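Local coordinates for uncharacterized protein VP1736 (Vibrio parahaemolyticus, PDB 3LXQ) that is of unknown function but contains a sulfatase-family domain of the alkaline phosphatase clan, an alpha/beta fold with helices covering a central mixed sheet, at residues 229-234 against 241-246; 233-238 against 291-296; 284-289 against 298-303. All blocks are in the same frame, centred on the assembly; numbering follows the deposited sequence.

Overall arrangement
From the N terminus, helix 220-234 meets strand 241-246, which follows it directly; this is interaction 1, a short helix-strand connection. Helix 271-289 then leads into strand 298-304, and interaction 3 closes that second connection wholly after the first. Interaction 2 starts from the same end of helix 220-234 and spans the chain to the loop 291-296, so it crosses interaction 3, whose segments alternate with its own. Both strands flank strand 87-93 in the central sheet. Tyr294 and Trp295 of interaction 2 fill in between the two helix-strand units, Tyr294 against Phe231 and Trp295 against Ala289 and Phe300.

Interaction 1. Residues 229-234 against 241-246; sequences EEFERL and FFSLVF
Phe231 and Leu234 of helix 229-234 pack on Phe241, Ser243 and Val245 in an antiparallel helix-strand unit of the alpha/beta sulfatase-family fold. The short axes pass 10.3 Å apart and run nearly antiparallel, and the strand side chains that meet the helix come from alternate residues, 241, 243 and 245. No hydrogen bond joins the two segments.

The Phe231 and Phe241 rings lie almost parallel, planes at 14°, but are slid so far apart (centroids 5.4 Å) that they barely overlap; Phe231 CD1 comes to 3.5 Å from Phe241 CE1. Phe241 reaches back to the helix with CG between its backbone N and carbonyl carbon (chi1 59°).

CH-pi and apolar packing add to this pair. Leu234 makes an off-centre CH-pi contact with the Phe241 ring, its CD1 4.2 Å from the centroid, while Leu234 CB rests 3.6 Å from Phe241 CD2. At the far end of the Phe231 ring the edge meets a methyl group near the ring plane, Phe231 CZ lying 3.8 Å from Val245 CG2.

Among the polar groups, the salt bridge of Arg233 NH2 with Glu230 OE1 stays within the helix and takes no part across the contact. Ser243 OG is hydrogen-bonded to Gln177 NE2 of the neighbouring strand 175-180. The same oxygen sits tightly against the Phe231 rim, in the ring plane, with Ser243 OG 3.1 Å from Phe231 CE1.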
loop_
_atom_site.group_PDB
_atom_site.type_symbol
_atom_site.label_atom_id
_atom_site.label_comp_id
_atom_site.label_asym_id
_atom_site.label_seq_id
_atom_site.Cartn_x
_atom_site.Cartn_y
_atom_site.Cartn_z
ATOM N N GLU A 229 21.732 -0.271 6.984
ATOM C CA GLU A 229 22.444 -0.702 8.202
ATOM C C GLU A 229 21.743 -1.883 8.875
ATOM O O GLU A 229 22.386 -2.851 9.283
ATOM C CB GLU A 229 22.519 0.449 9.222
ATOM C CG GLU A 229 23.891 1.041 9.494
ATOM C CD GLU A 229 23.946 1.810 10.814
ATOM O OE1 GLU A 229 22.931 2.435 11.210
ATOM O OE2 GLU A 229 25.009 1.779 11.467
ATOM N N GLU A 230 20.424 -1.779 8.997
ATOM C CA GLU A 230 19.600 -2.769 9.681
ATOM C C GLU A 230 19.495 -4.055 8.881
ATOM O O GLU A 230 19.345 -5.132 9.450
ATOM C CB GLU A 230 18.184 -2.206 9.896
ATOM C CG GLU A 230 18.043 -1.354 11.147
ATOM C CD GLU A 230 18.175 -2.182 12.421
ATOM O OE1 GLU A 230 19.275 -2.192 13.015
ATOM O OE2 GLU A 230 17.194 -2.848 12.815
ATOM N N PHE A 231 19.533 -3.919 7.557
ATOM C CA PHE A 231 19.338 -5.048 6.661
ATOM C C PHE A 231 20.634 -5.828 6.568
ATOM O O PHE A 231 20.618 -7.050 6.639
ATOM C CB PHE A 231 18.898 -4.589 5.268
ATOM C CG PHE A 231 17.581 -3.838 5.243
ATOM C CD1 PHE A 231 16.610 -4.059 6.214
ATOM C CD2 PHE A 231 17.314 -2.927 4.226
ATOM C CE1 PHE A 231 15.409 -3.376 6.185
ATOM C CE2 PHE A 231 16.093 -2.240 4.186
ATOM C CZ PHE A 231 15.145 -2.467 5.177
ATOM N N GLU A 232 21.754 -5.121 6.420
ATOM C CA GLU A 232 23.072 -5.777 6.408
ATOM C C GLU A 232 23.392 -6.415 7.755
ATOM O O GLU A 232 24.185 -7.361 7.833
ATOM C CB GLU A 232 24.176 -4.810 5.990
ATOM C CG GLU A 232 25.177 -5.435 5.011
ATOM C CD GLU A 232 25.346 -4.594 3.755
ATOM O OE1 GLU A 232 24.930 -3.405 3.747
ATOM O OE2 GLU A 232 25.882 -5.123 2.766
ATOM N N ARG A 233 22.761 -5.886 8.801
ATOM C CA ARG A 233 22.801 -6.456 10.141
ATOM C C ARG A 233 21.977 -7.738 10.195
ATOM O O ARG A 233 22.515 -8.807 10.502
ATOM C CB ARG A 233 22.281 -5.441 11.169
ATOM C CG ARG A 233 22.473 -5.835 12.642
ATOM C CD ARG A 233 21.569 -7.017 13.040
ATOM N NE ARG A 233 20.732 -6.769 14.216
ATOM C CZ ARG A 233 20.042 -5.655 14.443
ATOM N NH1 ARG A 233 19.311 -5.550 15.541
ATOM N NH2 ARG A 233 20.065 -4.653 13.573
ATOM N N LEU A 234 20.682 -7.631 9.887
ATOM C CA LEU A 234 19.766 -8.778 9.958
ATOM C C LEU A 234 20.193 -9.945 9.055
ATOM O O LEU A 234 19.980 -11.114 9.395
ATOM C CB LEU A 234 18.318 -8.355 9.664
ATOM C CG LEU A 234 17.579 -7.523 10.727
ATOM C CD1 LEU A 234 16.386 -6.764 10.123
ATOM C CD2 LEU A 234 17.144 -8.370 11.937
ATOM N N PHE A 241 13.802 -11.640 7.415
ATOM C CA PHE A 241 13.175 -10.467 8.017
ATOM C C PHE A 241 12.148 -9.810 7.111
ATOM O O PHE A 241 12.264 -9.866 5.881
ATOM C CB PHE A 241 14.224 -9.438 8.439
ATOM C CG PHE A 241 15.089 -8.935 7.309
ATOM C CD1 PHE A 241 14.756 -7.778 6.620
ATOM C CD2 PHE A 241 16.257 -9.606 6.957
ATOM C CE1 PHE A 241 15.558 -7.308 5.586
ATOM C CE2 PHE A 241 17.069 -9.137 5.926
ATOM C CZ PHE A 241 16.716 -7.987 5.240
ATOM N N PHE A 242 11.160 -9.176 7.748
ATOM C CA PHE A 242 10.174 -8.337 7.069
ATOM C C PHE A 242 10.288 -6.923 7.623
ATOM O O PHE A 242 10.105 -6.699 8.822
ATOM C CB PHE A 242 8.743 -8.877 7.262
ATOM C CG PHE A 242 7.660 -7.852 6.979
ATOM C CD1 PHE A 242 7.578 -7.224 5.735
ATOM C CD2 PHE A 242 6.722 -7.527 7.954
ATOM C CE1 PHE A 242 6.577 -6.274 5.469
ATOM C CE2 PHE A 242 5.717 -6.585 7.702
ATOM C CZ PHE A 242 5.650 -5.952 6.455
ATOM N N SER A 243 10.587 -5.977 6.737
ATOM C CA SER A 243 10.794 -4.598 7.124
ATOM C C SER A 243 9.869 -3.619 6.405
ATOM O O SER A 243 9.831 -3.565 5.175
ATOM C CB SER A 243 12.256 -4.220 6.888
ATOM O OG SER A 243 12.517 -2.889 7.309
ATOM N N LEU A 244 9.130 -2.837 7.192
ATOM C CA LEU A 244 8.371 -1.695 6.678
ATOM C C LEU A 244 9.146 -0.412 6.973
ATOM O O LEU A 244 9.394 -0.099 8.122
ATOM C CB LEU A 244 6.956 -1.643 7.291
ATOM C CG LEU A 244 6.124 -0.384 7.000
ATOM C CD1 LEU A 244 5.861 -0.209 5.513
ATOM C CD2 LEU A 244 4.822 -0.371 7.773
ATOM N N VAL A 245 9.510 0.315 5.918
ATOM C CA VAL A 245 10.298 1.538 5.994
ATOM C C VAL A 245 9.448 2.652 5.409
ATOM O O VAL A 245 8.993 2.543 4.274
ATOM C CB VAL A 245 11.584 1.437 5.152
ATOM C CG1 VAL A 245 12.369 2.728 5.228
ATOM C CG2 VAL A 245 12.458 0.227 5.570
ATOM N N PHE A 246 9.241 3.724 6.171
ATOM C CA PHE A 246 8.270 4.756 5.805
ATOM C C PHE A 246 8.925 6.124 5.774
ATOM O O PHE A 246 9.437 6.581 6.790
ATOM C CB PHE A 246 7.099 4.711 6.796
ATOM C CG PHE A 246 5.915 5.593 6.428
ATOM C CD1 PHE A 246 5.640 5.933 5.105
ATOM C CD2 PHE A 246 5.055 6.050 7.426
ATOM C CE1 PHE A 246 4.531 6.735 4.772
ATOM C CE2 PHE A 246 3.932 6.854 7.112
ATOM C CZ PHE A 246 3.675 7.188 5.780
#

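Interaction 2. Residues 233-238 against 291-296; sequences RLSKGD and KSSYWD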
loop_
_atom_site.group_PDB
_atom_site.type_symbol
_atom_site.label_atom_id
_atom_site.label_comp_id
_atom_site.label_asym_id
_atom_site.label_seq_id
_atom_site.Cartn_x
_atom_site.Cartn_y
_atom_site.Cartn_z
ATOM N N ARG A 233 22.761 -5.886 8.801
ATOM C CA ARG A 233 22.801 -6.456 10.141
ATOM C C ARG A 233 21.977 -7.738 10.195
ATOM O O ARG A 233 22.515 -8.807 10.502
ATOM C CB ARG A 233 22.281 -5.441 11.169
ATOM C CG ARG A 233 22.473 -5.835 12.642
ATOM C CD ARG A 233 21.569 -7.017 13.040
ATOM N NE ARG A 233 20.732 -6.769 14.216
ATOM C CZ ARG A 233 20.042 -5.655 14.443
ATOM N NH1 ARG A 233 19.311 -5.550 15.541
ATOM N NH2 ARG A 233 20.065 -4.653 13.573
ATOM N N LEU A 234 20.682 -7.631 9.887
ATOM C CA LEU A 234 19.766 -8.778 9.958
ATOM C C LEU A 234 20.193 -9.945 9.055
ATOM O O LEU A 234 19.980 -11.114 9.395
ATOM C CB LEU A 234 18.318 -8.355 9.664
ATOM C CG LEU A 234 17.579 -7.523 10.727
ATOM C CD1 LEU A 234 16.386 -6.764 10.123
ATOM C CD2 LEU A 234 17.144 -8.370 11.937
ATOM N N SER A 235 20.823 -9.620 7.927
ATOM C CA SER A 235 21.245 -10.625 6.951
ATOM C C SER A 235 22.411 -11.472 7.457
ATOM O O SER A 235 22.655 -12.558 6.935
ATOM C CB SER A 235 21.609 -9.967 5.616
ATOM O OG SER A 235 22.749 -9.127 5.750
ATOM N N LYS A 236 23.128 -10.968 8.462
ATOM C CA LYS A 236 24.151 -11.763 9.152
ATOM C C LYS A 236 23.491 -12.787 10.079
ATOM O O LYS A 236 24.065 -13.842 10.345
ATOM C CB LYS A 236 25.121 -10.865 9.934
ATOM N N GLY A 237 22.281 -12.474 10.552
ATOM C CA GLY A 237 21.519 -13.356 11.444
ATOM C C GLY A 237 20.901 -14.529 10.709
ATOM O O GLY A 237 20.956 -14.591 9.476
ATOM N N ASP A 238 20.313 -15.463 11.461
ATOM C CA ASP A 238 19.717 -16.678 10.883
ATOM C C ASP A 238 18.336 -16.445 10.241
ATOM O O ASP A 238 17.896 -17.228 9.387
ATOM C CB ASP A 238 19.611 -17.775 11.945
ATOM N N LYS A 291 24.847 -3.379 -4.007
ATOM C CA LYS A 291 26.179 -3.899 -3.669
ATOM C C LYS A 291 26.197 -4.461 -2.240
ATOM O O LYS A 291 27.254 -4.554 -1.612
ATOM C CB LYS A 291 27.239 -2.813 -3.854
ATOM N N SER A 292 25.016 -4.857 -1.757
ATOM C CA SER A 292 24.815 -5.284 -0.368
ATOM C C SER A 292 24.840 -6.802 -0.197
ATOM O O SER A 292 24.831 -7.543 -1.185
ATOM C CB SER A 292 23.478 -4.745 0.152
ATOM O OG SER A 292 22.390 -5.421 -0.468
ATOM N N SER A 293 24.843 -7.258 1.055
ATOM C CA SER A 293 24.874 -8.688 1.355
ATOM C C SER A 293 23.479 -9.298 1.448
ATOM O O SER A 293 23.332 -10.518 1.556
ATOM C CB SER A 293 25.673 -8.965 2.642
ATOM O OG SER A 293 24.827 -9.096 3.778
ATOM N N TYR A 294 22.454 -8.446 1.412
ATOM C CA TYR A 294 21.078 -8.915 1.472
ATOM C C TYR A 294 20.395 -8.979 0.092
ATOM O O TYR A 294 19.321 -9.569 -0.040
ATOM C CB TYR A 294 20.265 -8.068 2.473
ATOM C CG TYR A 294 20.361 -6.567 2.274
ATOM C CD1 TYR A 294 19.543 -5.913 1.356
ATOM C CD2 TYR A 294 21.258 -5.801 3.014
ATOM C CE1 TYR A 294 19.621 -4.535 1.165
ATOM C CE2 TYR A 294 21.342 -4.419 2.835
ATOM C CZ TYR A 294 20.520 -3.799 1.908
ATOM O OH TYR A 294 20.598 -2.439 1.721
ATOM N N TRP A 295 21.035 -8.394 -0.927
ATOM C CA TRP A 295 20.420 -8.204 -2.252
ATOM C C TRP A 295 19.912 -9.481 -2.919
ATOM O O TRP A 295 18.799 -9.499 -3.466
ATOM C CB TRP A 295 21.365 -7.478 -3.213
ATOM C CG TRP A 295 20.711 -7.192 -4.541
ATOM C CD1 TRP A 295 20.911 -7.860 -5.716
ATOM C CD2 TRP A 295 19.721 -6.191 -4.812
ATOM N NE1 TRP A 295 20.126 -7.322 -6.707
ATOM C CE2 TRP A 295 19.383 -6.299 -6.181
ATOM C CE3 TRP A 295 19.099 -5.200 -4.034
ATOM C CZ2 TRP A 295 18.447 -5.454 -6.793
ATOM C CZ3 TRP A 295 18.166 -4.361 -4.641
ATOM C CH2 TRP A 295 17.846 -4.497 -6.006
ATOM N N ASP A 296 20.731 -10.527 -2.872
ATOM C CA ASP A 296 20.380 -11.837 -3.428
ATOM C C ASP A 296 19.082 -12.376 -2.844
ATOM O O ASP A 296 18.307 -13.047 -3.529
ATOM C CB ASP A 296 21.498 -12.849 -3.137
ATOM C CG ASP A 296 22.647 -12.761 -4.122
ATOM O OD1 ASP A 296 22.626 -11.878 -5.009
ATOM O OD2 ASP A 296 23.580 -13.590 -4.006
#
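Ser293 and Tyr294, in the loop that follows helix 271-289, meet Ser235 in the C-terminal end region of helix 220-234. The contact is small, about 101 Å² of buried surface. Ser235 occupies the second position of a type I beta turn from Leu234 to Gly237, in which Gly237 N bonds to Leu234 O at 2.9 Å.

Along the loop, Ser292 comes first. Its hydroxyl is hydrogen-bonded to Ala289 O, and Ser292 OG lies 3.2 Å above the plane of the Tyr294 ring, over its centre, which covers one ring face from within the loop.

Ser293 follows with the polar touch: its OG comes to 2.9 Å from Ser235 OG, within hydrogen-bonding distance. The single hydroxyl proton of Ser235 (chi1 65°) has Phe231 O, Glu232 O and Ser293 OG all within reach, so the donor in the hydroxyl pair stays undecided. Ser293 also gives its backbone N to Glu232 OE2, so helix 220-234 holds the loop through a carboxylate beside the hydroxyl pair.

Tyr294 adds the apolar part, its CB 3.9 Å from Ser235 CB. The side chain then runs back along helix 220-234 (chi1 51°); the residue is buried, and its OH is hydrogen-bonded to Asp228 OD2 of that helix.

Tyr294 thus lies between helices 220-234 and 271-289, edge-to-face with Phe231 and touching Phe285 and Ala289, while Trp295 continues onto Phe286, Ala289 and Phe300 at the start of strand 298-304.

Interaction 3. Residues 284-289 against 298-303; sequences TFFDKA and TIFIVI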
loop_
_atom_site.group_PDB
_atom_site.type_symbol
_atom_site.label_atom_id
_atom_site.label_comp_id
_atom_site.label_asym_id
_atom_site.label_seq_id
_atom_site.Cartn_x
_atom_site.Cartn_y
_atom_site.Cartn_z
ATOM N N THR A 284 20.075 6.678 -3.463
ATOM C CA THR A 284 21.189 6.378 -2.554
ATOM C C THR A 284 20.976 5.076 -1.782
ATOM O O THR A 284 21.942 4.383 -1.485
ATOM C CB THR A 284 21.510 7.534 -1.549
ATOM O OG1 THR A 284 20.415 7.721 -0.645
ATOM C CG2 THR A 284 21.812 8.839 -2.274
ATOM N N PHE A 285 19.726 4.739 -1.465
ATOM C CA PHE A 285 19.428 3.436 -0.860
ATOM C C PHE A 285 19.724 2.296 -1.825
ATOM O O PHE A 285 20.381 1.325 -1.442
ATOM C CB PHE A 285 17.977 3.313 -0.392
ATOM C CG PHE A 285 17.640 1.943 0.138
ATOM C CD1 PHE A 285 17.938 1.601 1.450
ATOM C CD2 PHE A 285 17.075 0.978 -0.691
ATOM C CE1 PHE A 285 17.646 0.332 1.940
ATOM C CE2 PHE A 285 16.793 -0.303 -0.214
ATOM C CZ PHE A 285 17.072 -0.627 1.099
ATOM N N PHE A 286 19.230 2.405 -3.058
ATOM C CA PHE A 286 19.405 1.326 -4.048
ATOM C C PHE A 286 20.841 1.166 -4.558
ATOM O O PHE A 286 21.246 0.053 -4.930
ATOM C CB PHE A 286 18.406 1.439 -5.210
ATOM C CG PHE A 286 17.069 0.799 -4.919
ATOM C CD1 PHE A 286 16.935 -0.589 -4.904
ATOM C CD2 PHE A 286 15.947 1.581 -4.636
ATOM C CE1 PHE A 286 15.711 -1.188 -4.620
ATOM C CE2 PHE A 286 14.709 0.985 -4.356
ATOM C CZ PHE A 286 14.593 -0.396 -4.340
ATOM N N ASP A 287 21.607 2.261 -4.567
ATOM C CA ASP A 287 23.025 2.201 -4.937
ATOM C C ASP A 287 23.784 1.342 -3.935
ATOM O O ASP A 287 24.716 0.609 -4.288
ATOM C CB ASP A 287 23.648 3.602 -4.977
ATOM C CG ASP A 287 23.127 4.450 -6.131
ATOM O OD1 ASP A 287 22.700 3.892 -7.172
ATOM O OD2 ASP A 287 23.144 5.693 -5.979
ATOM N N LYS A 288 23.376 1.464 -2.678
ATOM C CA LYS A 288 23.932 0.691 -1.590
ATOM C C LYS A 288 23.356 -0.709 -1.612
ATOM O O LYS A 288 24.088 -1.685 -1.471
ATOM C CB LYS A 288 23.642 1.380 -0.250
ATOM C CG LYS A 288 24.174 2.814 -0.177
ATOM C CD LYS A 288 24.659 3.198 1.214
ATOM C CE LYS A 288 23.520 3.347 2.215
ATOM N NZ LYS A 288 24.038 3.396 3.615
ATOM N N ALA A 289 22.044 -0.798 -1.822
ATOM C CA ALA A 289 21.319 -2.067 -1.815
ATOM C C ALA A 289 21.870 -3.074 -2.831
ATOM O O ALA A 289 21.973 -4.276 -2.552
ATOM C CB ALA A 289 19.827 -1.820 -2.062
ATOM N N THR A 298 16.371 -10.888 -1.201
ATOM C CA THR A 298 15.321 -9.938 -0.813
ATOM C C THR A 298 14.450 -9.417 -1.947
ATOM O O THR A 298 14.937 -9.173 -3.060
ATOM C CB THR A 298 15.936 -8.726 -0.076
ATOM O OG1 THR A 298 16.808 -9.191 0.960
ATOM C CG2 THR A 298 14.838 -7.835 0.536
ATOM N N ILE A 299 13.159 -9.244 -1.639
ATOM C CA ILE A 299 12.209 -8.572 -2.507
ATOM C C ILE A 299 11.909 -7.195 -1.919
ATOM O O ILE A 299 11.615 -7.068 -0.724
ATOM C CB ILE A 299 10.875 -9.369 -2.649
ATOM C CG1 ILE A 299 11.104 -10.739 -3.303
ATOM C CG2 ILE A 299 9.805 -8.548 -3.400
ATOM C CD1 ILE A 299 11.581 -10.706 -4.748
ATOM N N PHE A 300 11.987 -6.175 -2.776
ATOM C CA PHE A 300 11.733 -4.797 -2.399
ATOM C C PHE A 300 10.493 -4.305 -3.124
ATOM O O PHE A 300 10.267 -4.656 -4.286
ATOM C CB PHE A 300 12.925 -3.908 -2.775
ATOM C CG PHE A 300 14.223 -4.309 -2.119
ATOM C CD1 PHE A 300 15.034 -5.294 -2.685
ATOM C CD2 PHE A 300 14.644 -3.694 -0.947
ATOM C CE1 PHE A 300 16.239 -5.667 -2.086
ATOM C CE2 PHE A 300 15.859 -4.064 -0.327
ATOM C CZ PHE A 300 16.650 -5.049 -0.901
ATOM N N ILE A 301 9.681 -3.506 -2.434
ATOM C CA ILE A 301 8.585 -2.821 -3.094
ATOM C C ILE A 301 8.674 -1.316 -2.829
ATOM O O ILE A 301 8.815 -0.897 -1.710
ATOM C CB ILE A 301 7.171 -3.466 -2.784
ATOM C CG1 ILE A 301 6.066 -2.787 -3.589
ATOM C CG2 ILE A 301 6.827 -3.453 -1.286
ATOM C CD1 ILE A 301 4.750 -3.542 -3.536
ATOM N N VAL A 302 8.646 -0.517 -3.884
ATOM C CA VAL A 302 8.551 0.934 -3.737
ATOM C C VAL A 302 7.098 1.264 -4.033
ATOM O O VAL A 302 6.636 1.073 -5.151
ATOM C CB VAL A 302 9.429 1.709 -4.740
ATOM C CG1 VAL A 302 9.253 3.226 -4.548
ATOM C CG2 VAL A 302 10.908 1.307 -4.629
ATOM N N ILE A 303 6.383 1.755 -3.028
ATOM C CA ILE A 303 4.968 2.073 -3.193
ATOM C C ILE A 303 4.577 3.266 -2.306
ATOM O O ILE A 303 5.066 3.393 -1.182
ATOM C CB ILE A 303 4.064 0.817 -2.945
ATOM C CG1 ILE A 303 2.645 1.046 -3.491
ATOM C CG2 ILE A 303 4.078 0.390 -1.473
ATOM C CD1 ILE A 303 1.765 -0.192 -3.520
#
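Phe285 and Phe286 of helix 284-289 face Phe300 and Val302 of strand 298-303, with segment axes 12.5 Å apart at closest and directions nearly antiparallel, at 170°. Phe286 and Phe300 form the closest backbone pair, their CA atoms 10.0 Å apart, so the gap is bridged by long side chains. All four residues are buried, and the contact is apolar throughout.

The main pair is T-shaped: the edge of the Phe286 ring is directed at the face of Phe300, centroids 5.8 Å apart and planes at 65°. Phe286 reaches farther along its rim as well. Its CZ approaches Phe300 CB at 4.2 Å, and its CE2 meets Val302 CG2 at 3.8 Å, so two residues of the strand are met near the plane of one ring.

Phe285 comes to the other end of the Phe300 side chain. With CG anti to the backbone N (chi1 176°), its ring is carried toward the strand, and Phe285 CE2 lies 3.9 Å from Phe300 CE2, which sits close to the plane of the Phe285 ring. The two helix rings also touch each other, Phe285 CD2 being 4.1 Å above the centre of the Phe286 ring. On the strand, the methyl Thr298 CG2 covers one face of Phe300, 3.6 Å above it and toward the rim.

The helix lies in a beta-alpha-beta crossover: strand 241-246, helix 271-289, then strand 298-304, both strands pairing in parallel with strand 87-93 between them. Phe285 also touches Ala227 and Phe231 of helix 220-234, Phe286 and Phe300 reach Ile328 of strand 322-328, and Ile299 and Ile301 pack on helix 346-353.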